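Local coordinates for UTP-glucose-1-phosphate uridylyltransferase 2 (Trypanosoma brucei, PDB 3GUE), which probably catalyses the transfer of a uridylyl group from UTP to glucose 1-phosphate, giving UDP-glucose and diphosphate, at residues L243-R248 against T303-I308; E56-L61 against A364-R369; V79-G84 against F216-D221. All coordinates share one frame; numbering follows the deposited sequence.

Interaction 1 of 3, residues L243-R248 against T303-I308. With UPG (uridine-5'-diphosphate-glucose), chain C.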
loop_
_atom_site.group_PDB
_atom_site.type_symbol
_atom_site.label_atom_id
_atom_site.label_comp_id
_atom_site.label_asym_id
_atom_site.label_seq_id
_atom_site.Cartn_x
_atom_site.Cartn_y
_atom_site.Cartn_z
ATOM N N LEU A 243 6.499 15.300 -1.857
ATOM C CA LEU A 243 6.718 15.126 -0.452
ATOM C C LEU A 243 6.229 13.739 -0.031
ATOM O O LEU A 243 5.076 13.395 -0.250
ATOM C CB LEU A 243 6.021 16.223 0.346
ATOM C CG LEU A 243 6.357 16.367 1.842
ATOM C CD1 LEU A 243 6.166 17.799 2.278
ATOM C CD2 LEU A 243 5.560 15.413 2.774
ATOM N N MET A 244 7.117 12.956 0.574
ATOM C CA MET A 244 6.774 11.650 1.169
ATOM C C MET A 244 6.651 11.712 2.696
ATOM O O MET A 244 7.581 12.151 3.364
ATOM C CB MET A 244 7.889 10.647 0.834
ATOM C CG MET A 244 7.722 9.303 1.541
ATOM S SD MET A 244 9.097 8.183 1.283
ATOM C CE MET A 244 8.936 7.824 -0.470
ATOM N N GLU A 245 5.528 11.256 3.262
ATOM C CA GLU A 245 5.427 11.123 4.710
ATOM C C GLU A 245 6.062 9.786 5.102
ATOM O O GLU A 245 5.797 8.787 4.448
ATOM C CB GLU A 245 3.958 11.186 5.196
ATOM C CG GLU A 245 3.132 12.400 4.768
ATOM C CD GLU A 245 1.828 12.476 5.556
ATOM O OE1 GLU A 245 1.460 11.448 6.184
ATOM O OE2 GLU A 245 1.196 13.561 5.585
ATOM N N VAL A 246 6.954 9.798 6.095
ATOM C CA VAL A 246 7.526 8.575 6.691
ATOM C C VAL A 246 7.242 8.519 8.197
ATOM O O VAL A 246 7.001 9.551 8.830
ATOM C CB VAL A 246 9.062 8.461 6.472
ATOM C CG1 VAL A 246 9.418 8.376 4.991
ATOM C CG2 VAL A 246 9.820 9.625 7.161
ATOM N N CYS A 247 7.296 7.309 8.770
ATOM C CA CYS A 247 7.229 7.137 10.214
ATOM C C CYS A 247 8.537 6.538 10.739
ATOM O O CYS A 247 9.237 5.789 10.028
ATOM C CB CYS A 247 6.043 6.223 10.587
ATOM S SG CYS A 247 4.366 6.914 10.281
ATOM N N ARG A 248 8.866 6.866 11.985
ATOM C CA ARG A 248 9.822 6.086 12.750
ATOM C C ARG A 248 9.333 4.629 12.699
ATOM O O ARG A 248 8.243 4.285 13.190
ATOM C CB ARG A 248 9.947 6.634 14.193
ATOM C CG ARG A 248 10.656 5.721 15.209
ATOM C CD ARG A 248 12.153 5.662 14.975
ATOM N NE ARG A 248 12.862 4.859 15.979
ATOM C CZ ARG A 248 14.180 4.662 15.994
ATOM N NH1 ARG A 248 14.946 5.222 15.066
ATOM N NH2 ARG A 248 14.741 3.904 16.942
ATOM N N THR A 303 5.121 5.625 4.484
ATOM C CA THR A 303 3.701 5.446 4.772
ATOM C C THR A 303 2.917 5.294 3.462
ATOM O O THR A 303 1.791 4.819 3.475
ATOM C CB THR A 303 3.094 6.638 5.532
ATOM O OG1 THR A 303 3.059 7.787 4.677
ATOM C CG2 THR A 303 3.850 6.981 6.852
ATOM N N ASN A 304 3.526 5.728 2.353
ATOM C CA ASN A 304 2.879 5.851 1.016
ATOM C C ASN A 304 1.800 6.976 0.981
ATOM O O ASN A 304 1.041 7.090 0.027
ATOM C CB ASN A 304 2.391 4.483 0.449
ATOM C CG ASN A 304 2.841 4.248 -1.042
ATOM O OD1 ASN A 304 3.835 4.831 -1.495
ATOM N ND2 ASN A 304 2.094 3.420 -1.789
ATOM N N ASN A 305 1.734 7.772 2.055
ATOM C CA ASN A 305 1.045 9.061 2.046
ATOM C C ASN A 305 1.992 10.005 1.282
ATOM O O ASN A 305 2.990 10.495 1.858
ATOM C CB ASN A 305 0.849 9.629 3.473
ATOM C CG ASN A 305 0.002 8.719 4.410
ATOM O OD1 ASN A 305 -0.736 7.830 3.984
ATOM N ND2 ASN A 305 0.120 8.973 5.704
ATOM N N ILE A 306 1.683 10.262 0.014
ATOM C CA ILE A 306 2.545 11.084 -0.859
ATOM C C ILE A 306 1.790 12.261 -1.481
ATOM O O ILE A 306 0.744 12.079 -2.086
ATOM C CB ILE A 306 3.146 10.258 -2.044
ATOM C CG1 ILE A 306 3.760 8.921 -1.593
ATOM C CG2 ILE A 306 4.109 11.093 -2.849
ATOM C CD1 ILE A 306 4.910 9.072 -0.654
ATOM N N TRP A 307 2.379 13.448 -1.363
ATOM C CA TRP A 307 1.909 14.672 -2.028
ATOM C C TRP A 307 2.679 14.923 -3.311
ATOM O O TRP A 307 3.922 14.988 -3.318
ATOM C CB TRP A 307 2.121 15.882 -1.146
ATOM C CG TRP A 307 1.142 16.049 -0.001
ATOM C CD1 TRP A 307 1.264 15.562 1.266
ATOM C CD2 TRP A 307 -0.084 16.794 -0.027
ATOM N NE1 TRP A 307 0.191 15.939 2.023
ATOM C CE2 TRP A 307 -0.661 16.691 1.256
ATOM C CE3 TRP A 307 -0.763 17.511 -1.021
ATOM C CZ2 TRP A 307 -1.894 17.276 1.581
ATOM C CZ3 TRP A 307 -1.997 18.113 -0.693
ATOM C CH2 TRP A 307 -2.537 17.994 0.606
ATOM N N ILE A 308 1.937 15.149 -4.380
ATOM C CA ILE A 308 2.570 15.551 -5.616
ATOM C C ILE A 308 2.032 16.897 -6.111
ATOM O O ILE A 308 0.861 17.242 -5.906
ATOM C CB ILE A 308 2.525 14.430 -6.707
ATOM C CG1 ILE A 308 1.089 14.079 -7.087
ATOM C CG2 ILE A 308 3.355 13.134 -6.257
ATOM C CD1 ILE A 308 0.994 13.178 -8.365
HETATM N N1 UPG C . -2.148 -0.922 -5.556
HETATM C C2 UPG C . -2.650 -0.357 -6.746
HETATM N N3 UPG C . -2.129 -0.826 -7.939
HETATM C C4 UPG C . -1.159 -1.797 -8.008
HETATM C C5 UPG C . -0.640 -2.350 -6.830
HETATM C C6 UPG C . -1.123 -1.918 -5.599
HETATM O O2 UPG C . -3.541 0.504 -6.797
HETATM O O4 UPG C . -0.780 -2.150 -9.133
HETATM C C1C UPG C . -2.673 -0.447 -4.235
HETATM C C2C UPG C . -3.104 -1.456 -3.166
HETATM O O2C UPG C . -4.435 -1.928 -3.416
HETATM C C3C UPG C . -3.067 -0.560 -1.931
HETATM C C4C UPG C . -1.839 0.299 -2.186
HETATM O O4C UPG C . -1.592 0.274 -3.618
HETATM O O3C UPG C . -4.213 0.291 -1.940
HETATM C C5C UPG C . -0.570 -0.282 -1.480
HETATM O O5C UPG C . -0.134 -1.504 -2.010
HETATM P PA UPG C . 0.393 -2.688 -1.048
HETATM O O1A UPG C . -0.634 -2.792 0.027
HETATM O O2A UPG C . 0.767 -3.885 -1.809
HETATM O O3A UPG C . 1.731 -2.001 -0.380
HETATM P PB UPG C . 3.256 -2.056 -0.943
HETATM O O1B UPG C . 3.242 -1.613 -2.348
HETATM O O2B UPG C . 3.920 -3.346 -0.577
HETATM O O3B UPG C . 3.913 -0.972 0.042
HETATM C "C1'" UPG C . 3.476 0.433 -0.053
HETATM C "C2'" UPG C . 4.681 1.299 -0.392
HETATM C "C3'" UPG C . 5.728 1.076 0.692
HETATM C "C4'" UPG C . 5.139 1.499 2.047
HETATM C "C5'" UPG C . 3.841 0.703 2.340
HETATM C "C6'" UPG C . 3.092 1.319 3.493
HETATM O "O2'" UPG C . 5.236 0.945 -1.673
HETATM O "O3'" UPG C . 6.905 1.790 0.354
HETATM O "O4'" UPG C . 6.080 1.288 3.089
HETATM O "O5'" UPG C . 2.901 0.740 1.232
HETATM O "O6'" UPG C . 2.132 0.381 3.984
HETATM O O HOH W 1 -0.586 15.154 4.632
#
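The carboxylate of E245 and the amide of N305 meet with their planes 76° apart, and the amide gives its N-H in its own plane while striking the carboxylate from above: N305 ND2 lies 2.9 Å from E245 OE1. The other carboxylate oxygen, OE2, faces the edge of the W307 indole, where one water in the ring plane joins the two, donating to E245 OE2 (2.6 Å) and accepting from W307 NE1 (2.8 Å). The indole also meets the F216 ring, their planes at about 40°. The groups are carried by two antiparallel strands, with L243 and W307 as a hydrogen-bonded pair and M244 and I306 as a non-hydrogen-bonded one. On the face of the latter pair, M244 CG packs alongside I306 CD1 at 3.6 Å. Further along, E245 O is gripped twice by T303, by N at 3.2 Å and by OG1 at 2.9 Å, both from one face of the carbonyl. A chi1 of 68° sets OG1 between T303's own N and carbonyl carbon, where it also accepts from N305 N in an ST turn. Within this turn, N304 packs against the glucose of UDP-glucose, its ND2 held by N219. A salt bridge from R371 to E245 OE2 probably stabilises the buried carboxylate as an anion.

Interaction 2 of 3, residues E56-L61 against A364-R369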
loop_
_atom_site.group_PDB
_atom_site.type_symbol
_atom_site.label_atom_id
_atom_site.label_comp_id
_atom_site.label_asym_id
_atom_site.label_seq_id
_atom_site.Cartn_x
_atom_site.Cartn_y
_atom_site.Cartn_z
ATOM N N GLU A 56 20.017 8.724 8.405
ATOM C CA GLU A 56 20.248 8.866 9.841
ATOM C C GLU A 56 19.376 9.924 10.502
ATOM O O GLU A 56 19.121 9.882 11.719
ATOM C CB GLU A 56 21.735 9.166 10.089
ATOM C CG GLU A 56 22.207 10.591 9.741
ATOM C CD GLU A 56 22.743 10.778 8.309
ATOM O OE1 GLU A 56 22.214 10.169 7.329
ATOM O OE2 GLU A 56 23.706 11.578 8.175
ATOM N N SER A 57 18.916 10.881 9.704
ATOM C CA SER A 57 18.109 11.954 10.234
ATOM C C SER A 57 17.156 12.468 9.169
ATOM O O SER A 57 17.440 12.308 7.966
ATOM C CB SER A 57 18.991 13.071 10.810
ATOM O OG SER A 57 19.645 13.798 9.798
ATOM N N LEU A 58 16.014 13.005 9.629
ATOM C CA LEU A 58 15.014 13.687 8.783
ATOM C C LEU A 58 14.219 14.773 9.541
ATOM O O LEU A 58 14.061 14.686 10.753
ATOM C CB LEU A 58 14.014 12.684 8.188
ATOM C CG LEU A 58 14.365 11.718 7.061
ATOM C CD1 LEU A 58 13.189 10.742 6.848
ATOM C CD2 LEU A 58 14.701 12.456 5.763
ATOM N N PRO A 59 13.680 15.772 8.819
ATOM C CA PRO A 59 12.852 16.791 9.456
ATOM C C PRO A 59 11.562 16.182 9.962
ATOM O O PRO A 59 11.019 15.286 9.330
ATOM C CB PRO A 59 12.505 17.751 8.307
ATOM C CG PRO A 59 13.493 17.464 7.242
ATOM C CD PRO A 59 13.791 16.000 7.369
ATOM N N PHE A 60 11.107 16.677 11.104
ATOM C CA PHE A 60 9.884 16.241 11.731
ATOM C C PHE A 60 8.819 17.261 11.426
ATOM O O PHE A 60 9.114 18.445 11.286
ATOM C CB PHE A 60 10.109 16.108 13.260
ATOM C CG PHE A 60 10.676 14.772 13.669
ATOM C CD1 PHE A 60 9.921 13.884 14.443
ATOM C CD2 PHE A 60 11.947 14.383 13.251
ATOM C CE1 PHE A 60 10.438 12.637 14.800
ATOM C CE2 PHE A 60 12.470 13.142 13.593
ATOM C CZ PHE A 60 11.713 12.265 14.377
ATOM N N LEU A 61 7.575 16.798 11.345
ATOM C CA LEU A 61 6.412 17.639 11.040
ATOM C C LEU A 61 6.183 18.819 12.001
ATOM O O LEU A 61 5.841 19.934 11.556
ATOM C CB LEU A 61 5.178 16.753 10.998
ATOM C CG LEU A 61 3.914 17.184 10.295
ATOM C CD1 LEU A 61 4.069 17.102 8.809
ATOM C CD2 LEU A 61 2.849 16.219 10.779
ATOM N N ALA A 364 11.367 14.056 2.205
ATOM C CA ALA A 364 10.654 13.164 3.092
ATOM C C ALA A 364 10.606 13.815 4.485
ATOM O O ALA A 364 11.594 14.412 4.938
ATOM C CB ALA A 364 11.351 11.832 3.147
ATOM N N VAL A 365 9.465 13.698 5.163
ATOM C CA VAL A 365 9.279 14.262 6.518
ATOM C C VAL A 365 8.739 13.210 7.475
ATOM O O VAL A 365 7.836 12.441 7.104
ATOM C CB VAL A 365 8.265 15.444 6.474
ATOM C CG1 VAL A 365 8.138 16.167 7.864
ATOM C CG2 VAL A 365 8.614 16.406 5.371
ATOM N N VAL A 366 9.238 13.178 8.713
ATOM C CA VAL A 366 8.697 12.217 9.691
ATOM C C VAL A 366 7.369 12.677 10.299
ATOM O O VAL A 366 7.283 13.775 10.851
ATOM C CB VAL A 366 9.702 11.836 10.827
ATOM C CG1 VAL A 366 9.159 10.633 11.596
ATOM C CG2 VAL A 366 11.068 11.517 10.261
ATOM N N VAL A 367 6.333 11.845 10.179
ATOM C CA VAL A 367 5.001 12.208 10.657
ATOM C C VAL A 367 4.648 11.291 11.833
ATOM O O VAL A 367 5.260 10.212 11.996
ATOM C CB VAL A 367 3.903 12.221 9.516
ATOM C CG1 VAL A 367 4.309 13.166 8.370
ATOM C CG2 VAL A 367 3.556 10.784 8.986
ATOM N N PRO A 368 3.726 11.742 12.709
ATOM C CA PRO A 368 3.312 10.872 13.797
ATOM C C PRO A 368 2.665 9.553 13.292
ATOM O O PRO A 368 2.025 9.523 12.242
ATOM C CB PRO A 368 2.285 11.715 14.558
ATOM C CG PRO A 368 2.553 13.132 14.136
ATOM C CD PRO A 368 3.035 13.045 12.737
ATOM N N ARG A 369 2.863 8.476 14.045
ATOM C CA ARG A 369 2.252 7.198 13.715
ATOM C C ARG A 369 0.744 7.280 13.514
ATOM O O ARG A 369 0.193 6.414 12.875
ATOM C CB ARG A 369 2.574 6.141 14.789
ATOM C CG ARG A 369 2.215 4.722 14.371
ATOM C CD ARG A 369 3.449 3.942 13.962
ATOM N NE ARG A 369 3.129 2.686 13.283
ATOM C CZ ARG A 369 3.892 2.141 12.329
ATOM N NH1 ARG A 369 4.986 2.768 11.919
ATOM N NH2 ARG A 369 3.537 1.011 11.741
#
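P59 and L61 straddle V366 with two backbone bonds, V366 N to P59 O at 2.8 Å and L61 N to V366 O at 3.1 Å, which make F60 and V366 a single bridge although the touching parts run 52° apart. Over that bridge the F60 ring lies flat on V366: CB of the valine stands 3.9 Å from the ring centroid and only 2° off its normal, a CH-pi contact made with the face. The two valine methyls spread over different ring atoms, CG1 near F60 CE1 and CZ, CG2 near F60 CE2. That second methyl is shared, for L58 CB touches V366 CG2 at 3.8 Å, the leucine crossing the valine at about a right angle. Past F60, L61 makes the contacts with the later residues of 364-369. With its CG anti to the backbone N (chi1 -160°), its branched end reaches along that segment, so that L61 CD2 meets P368 CD at 3.7 Å and CD1 meets V367 CG1 at 4.0 Å. V365 CG1 lies against the backbone, 3.4 Å from P59 O. F60 is the N-cap residue of helix 61-64, whose I64 touches P59 and V365. The connection before that helix is thereby fastened to strand 362-366, one of the two outermost strands of the mixed sheet, while V246 of strand 242-248 and F300 of strand 300-309 pack against both L58 and V366.

Interaction 3 of 3, residues V79-G84 against F216-D221. With UPG (uridine-5'-diphosphate-glucose), chain C.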
loop_
_atom_site.group_PDB
_atom_site.type_symbol
_atom_site.label_atom_id
_atom_site.label_comp_id
_atom_site.label_asym_id
_atom_site.label_seq_id
_atom_site.Cartn_x
_atom_site.Cartn_y
_atom_site.Cartn_z
ATOM N N VAL A 79 -7.772 14.483 -3.905
ATOM C CA VAL A 79 -7.441 13.262 -3.161
ATOM C C VAL A 79 -7.554 12.068 -4.082
ATOM O O VAL A 79 -8.491 11.964 -4.874
ATOM C CB VAL A 79 -8.301 13.090 -1.877
ATOM C CG1 VAL A 79 -7.957 11.762 -1.145
ATOM C CG2 VAL A 79 -8.084 14.267 -0.939
ATOM N N LEU A 80 -6.552 11.197 -3.995
ATOM C CA LEU A 80 -6.586 9.894 -4.654
ATOM C C LEU A 80 -6.303 8.820 -3.620
ATOM O O LEU A 80 -5.325 8.910 -2.854
ATOM C CB LEU A 80 -5.545 9.817 -5.782
ATOM C CG LEU A 80 -5.351 8.559 -6.655
ATOM C CD1 LEU A 80 -6.588 8.074 -7.294
ATOM C CD2 LEU A 80 -4.312 8.838 -7.731
ATOM N N LYS A 81 -7.169 7.813 -3.586
ATOM C CA LYS A 81 -6.913 6.613 -2.769
ATOM C C LYS A 81 -6.586 5.466 -3.719
ATOM O O LYS A 81 -7.354 5.205 -4.656
ATOM C CB LYS A 81 -8.164 6.300 -1.922
ATOM C CG LYS A 81 -8.064 6.689 -0.426
ATOM C CD LYS A 81 -7.168 5.689 0.328
ATOM C CE LYS A 81 -7.445 5.647 1.839
ATOM N NZ LYS A 81 -6.435 6.446 2.625
ATOM N N LEU A 82 -5.432 4.824 -3.522
ATOM C CA LEU A 82 -5.030 3.660 -4.313
ATOM C C LEU A 82 -5.986 2.480 -3.993
ATOM O O LEU A 82 -6.302 2.216 -2.831
ATOM C CB LEU A 82 -3.570 3.280 -4.022
ATOM C CG LEU A 82 -2.498 4.372 -4.213
ATOM C CD1 LEU A 82 -1.079 3.893 -3.830
ATOM C CD2 LEU A 82 -2.515 4.991 -5.643
ATOM N N ASN A 83 -6.410 1.758 -5.024
ATOM C CA ASN A 83 -7.421 0.699 -4.861
ATOM C C ASN A 83 -7.286 -0.416 -5.917
ATOM O O ASN A 83 -8.253 -1.110 -6.225
ATOM C CB ASN A 83 -8.818 1.351 -4.911
ATOM C CG ASN A 83 -9.930 0.420 -4.444
ATOM O OD1 ASN A 83 -9.829 -0.231 -3.396
ATOM N ND2 ASN A 83 -10.964 0.316 -5.245
ATOM N N GLY A 84 -6.068 -0.586 -6.447
ATOM C CA GLY A 84 -5.830 -1.394 -7.652
ATOM C C GLY A 84 -5.171 -2.735 -7.397
ATOM O O GLY A 84 -5.138 -3.577 -8.281
ATOM N N PHE A 216 -2.981 14.635 -3.052
ATOM C CA PHE A 216 -2.663 13.760 -1.941
ATOM C C PHE A 216 -3.077 12.307 -2.236
ATOM O O PHE A 216 -4.267 12.006 -2.479
ATOM C CB PHE A 216 -3.275 14.299 -0.632
ATOM C CG PHE A 216 -3.018 13.405 0.565
ATOM C CD1 PHE A 216 -1.730 13.248 1.061
ATOM C CD2 PHE A 216 -4.067 12.738 1.187
ATOM C CE1 PHE A 216 -1.467 12.420 2.129
ATOM C CE2 PHE A 216 -3.821 11.886 2.301
ATOM C CZ PHE A 216 -2.522 11.738 2.761
ATOM N N ILE A 217 -2.082 11.421 -2.207
ATOM C CA ILE A 217 -2.246 9.992 -2.495
ATOM C C ILE A 217 -1.866 9.170 -1.272
ATOM O O ILE A 217 -0.860 9.447 -0.616
ATOM C CB ILE A 217 -1.331 9.524 -3.663
ATOM C CG1 ILE A 217 -1.195 10.596 -4.749
ATOM C CG2 ILE A 217 -1.804 8.149 -4.253
ATOM C CD1 ILE A 217 -0.071 10.276 -5.732
ATOM N N SER A 218 -2.679 8.158 -0.981
ATOM C CA SER A 218 -2.436 7.186 0.088
ATOM C C SER A 218 -3.021 5.802 -0.241
ATOM O O SER A 218 -3.888 5.669 -1.117
ATOM C CB SER A 218 -3.042 7.696 1.407
ATOM O OG SER A 218 -4.458 7.793 1.309
ATOM N N ASN A 219 -2.525 4.793 0.470
ATOM C CA ASN A 219 -2.941 3.425 0.359
ATOM C C ASN A 219 -4.401 3.234 0.716
ATOM O O ASN A 219 -4.882 3.795 1.700
ATOM C CB ASN A 219 -2.054 2.547 1.266
ATOM C CG ASN A 219 -0.656 2.316 0.697
ATOM O OD1 ASN A 219 -0.376 2.613 -0.472
ATOM N ND2 ASN A 219 0.220 1.746 1.522
ATOM N N GLY A 220 -5.131 2.454 -0.080
ATOM C CA GLY A 220 -6.516 2.108 0.315
ATOM C C GLY A 220 -6.697 1.422 1.668
ATOM O O GLY A 220 -7.764 1.510 2.277
ATOM N N ASP A 221 -5.666 0.712 2.117
ATOM C CA ASP A 221 -5.648 0.004 3.421
ATOM C C ASP A 221 -5.287 0.895 4.635
ATOM O O ASP A 221 -5.481 0.496 5.785
ATOM C CB ASP A 221 -4.700 -1.199 3.373
ATOM C CG ASP A 221 -3.242 -0.794 3.111
ATOM O OD1 ASP A 221 -2.479 -0.629 4.080
ATOM O OD2 ASP A 221 -2.871 -0.608 1.944
HETATM N N1 UPG C . -2.148 -0.922 -5.556
HETATM C C2 UPG C . -2.650 -0.357 -6.746
HETATM N N3 UPG C . -2.129 -0.826 -7.939
HETATM C C4 UPG C . -1.159 -1.797 -8.008
HETATM C C5 UPG C . -0.640 -2.350 -6.830
HETATM C C6 UPG C . -1.123 -1.918 -5.599
HETATM O O2 UPG C . -3.541 0.504 -6.797
HETATM O O4 UPG C . -0.780 -2.150 -9.133
HETATM C C1C UPG C . -2.673 -0.447 -4.235
HETATM C C2C UPG C . -3.104 -1.456 -3.166
HETATM O O2C UPG C . -4.435 -1.928 -3.416
HETATM C C3C UPG C . -3.067 -0.560 -1.931
HETATM C C4C UPG C . -1.839 0.299 -2.186
HETATM O O4C UPG C . -1.592 0.274 -3.618
HETATM O O3C UPG C . -4.213 0.291 -1.940
HETATM C C5C UPG C . -0.570 -0.282 -1.480
HETATM O O5C UPG C . -0.134 -1.504 -2.010
HETATM P PA UPG C . 0.393 -2.688 -1.048
HETATM O O1A UPG C . -0.634 -2.792 0.027
HETATM O O2A UPG C . 0.767 -3.885 -1.809
HETATM O O3A UPG C . 1.731 -2.001 -0.380
HETATM P PB UPG C . 3.256 -2.056 -0.943
HETATM O O1B UPG C . 3.242 -1.613 -2.348
HETATM O O2B UPG C . 3.920 -3.346 -0.577
HETATM O O3B UPG C . 3.913 -0.972 0.042
HETATM C "C1'" UPG C . 3.476 0.433 -0.053
HETATM C "C2'" UPG C . 4.681 1.299 -0.392
HETATM C "C3'" UPG C . 5.728 1.076 0.692
HETATM C "C4'" UPG C . 5.139 1.499 2.047
HETATM C "C5'" UPG C . 3.841 0.703 2.340
HETATM C "C6'" UPG C . 3.092 1.319 3.493
HETATM O "O2'" UPG C . 5.236 0.945 -1.673
HETATM O "O3'" UPG C . 6.905 1.790 0.354
HETATM O "O4'" UPG C . 6.080 1.288 3.089
HETATM O "O5'" UPG C . 2.901 0.740 1.232
HETATM O "O6'" UPG C . 2.132 0.381 3.984
HETATM O O HOH W 2 -5.584 9.645 -0.314
#
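L80 and L82 carry the backbone bonds that join two parallel strands: L80 N donates to F216 O at 2.9 Å, almost straight at 177°, and L82 N donates to S218 O at 3.0 Å. Between them the return bond from S218 N to L80 O is weak, and the same L80 O also takes a bond from a water that is hydrogen-bonded to S218 OG. Among side-chain polar contacts, K81 bends at chi2 and chi4 across to the partner strand, which brings K81 NZ to 2.7 Å from S218 OG; N222 O accepts from the same ammonium. On the face of L80, L82 and I217, L82 CD2 presses on I217 CG2 at 3.5 Å and L80 lies beside the same methyl. These are central strands of the Rossmann-like sheet of a GT-A nucleotidyltransferase, and their C-terminal ends open into the nucleotide-sugar site. Both segments bond the ligand. G84 N makes a weak bond to the uracil O2 of UDP-glucose, G220 N reaches the ribose O3C at 3.0 Å, and N219 ND2 donates to the glucose ring oxygen O5' at 2.9 Å. L82 CB lies against the ribose, 3.6 Å from O4C of UDP-glucose. D221 OD2 forms a salt bridge with K376, a lysine that also binds UDP-glucose.

In the fold
All three contacts reach one mixed sheet, in which strands 77-83, 214-219, 300-309, 242-248 and 362-366 follow one another; interaction 2 attaches a loop to its edge strand. Interactions 1 and 3, with centres 12 Å apart, join where strands 214-219 and 300-309 are neighbours: I306 N lies 2.7 Å from I217 O, and the N304-N219 pair marks the junction beside the glucose of UDP-glucose. Interaction 2 borders interaction 1 at the sheet edge, with V246 O 2.7 Å from V367 N and centres 9 Å apart. It stands back from the ligand, V367's side chain being about 11 Å away, whereas interactions 1 and 3 both touch it. Interactions 2 and 3 are about 9 Å apart at their nearest atoms.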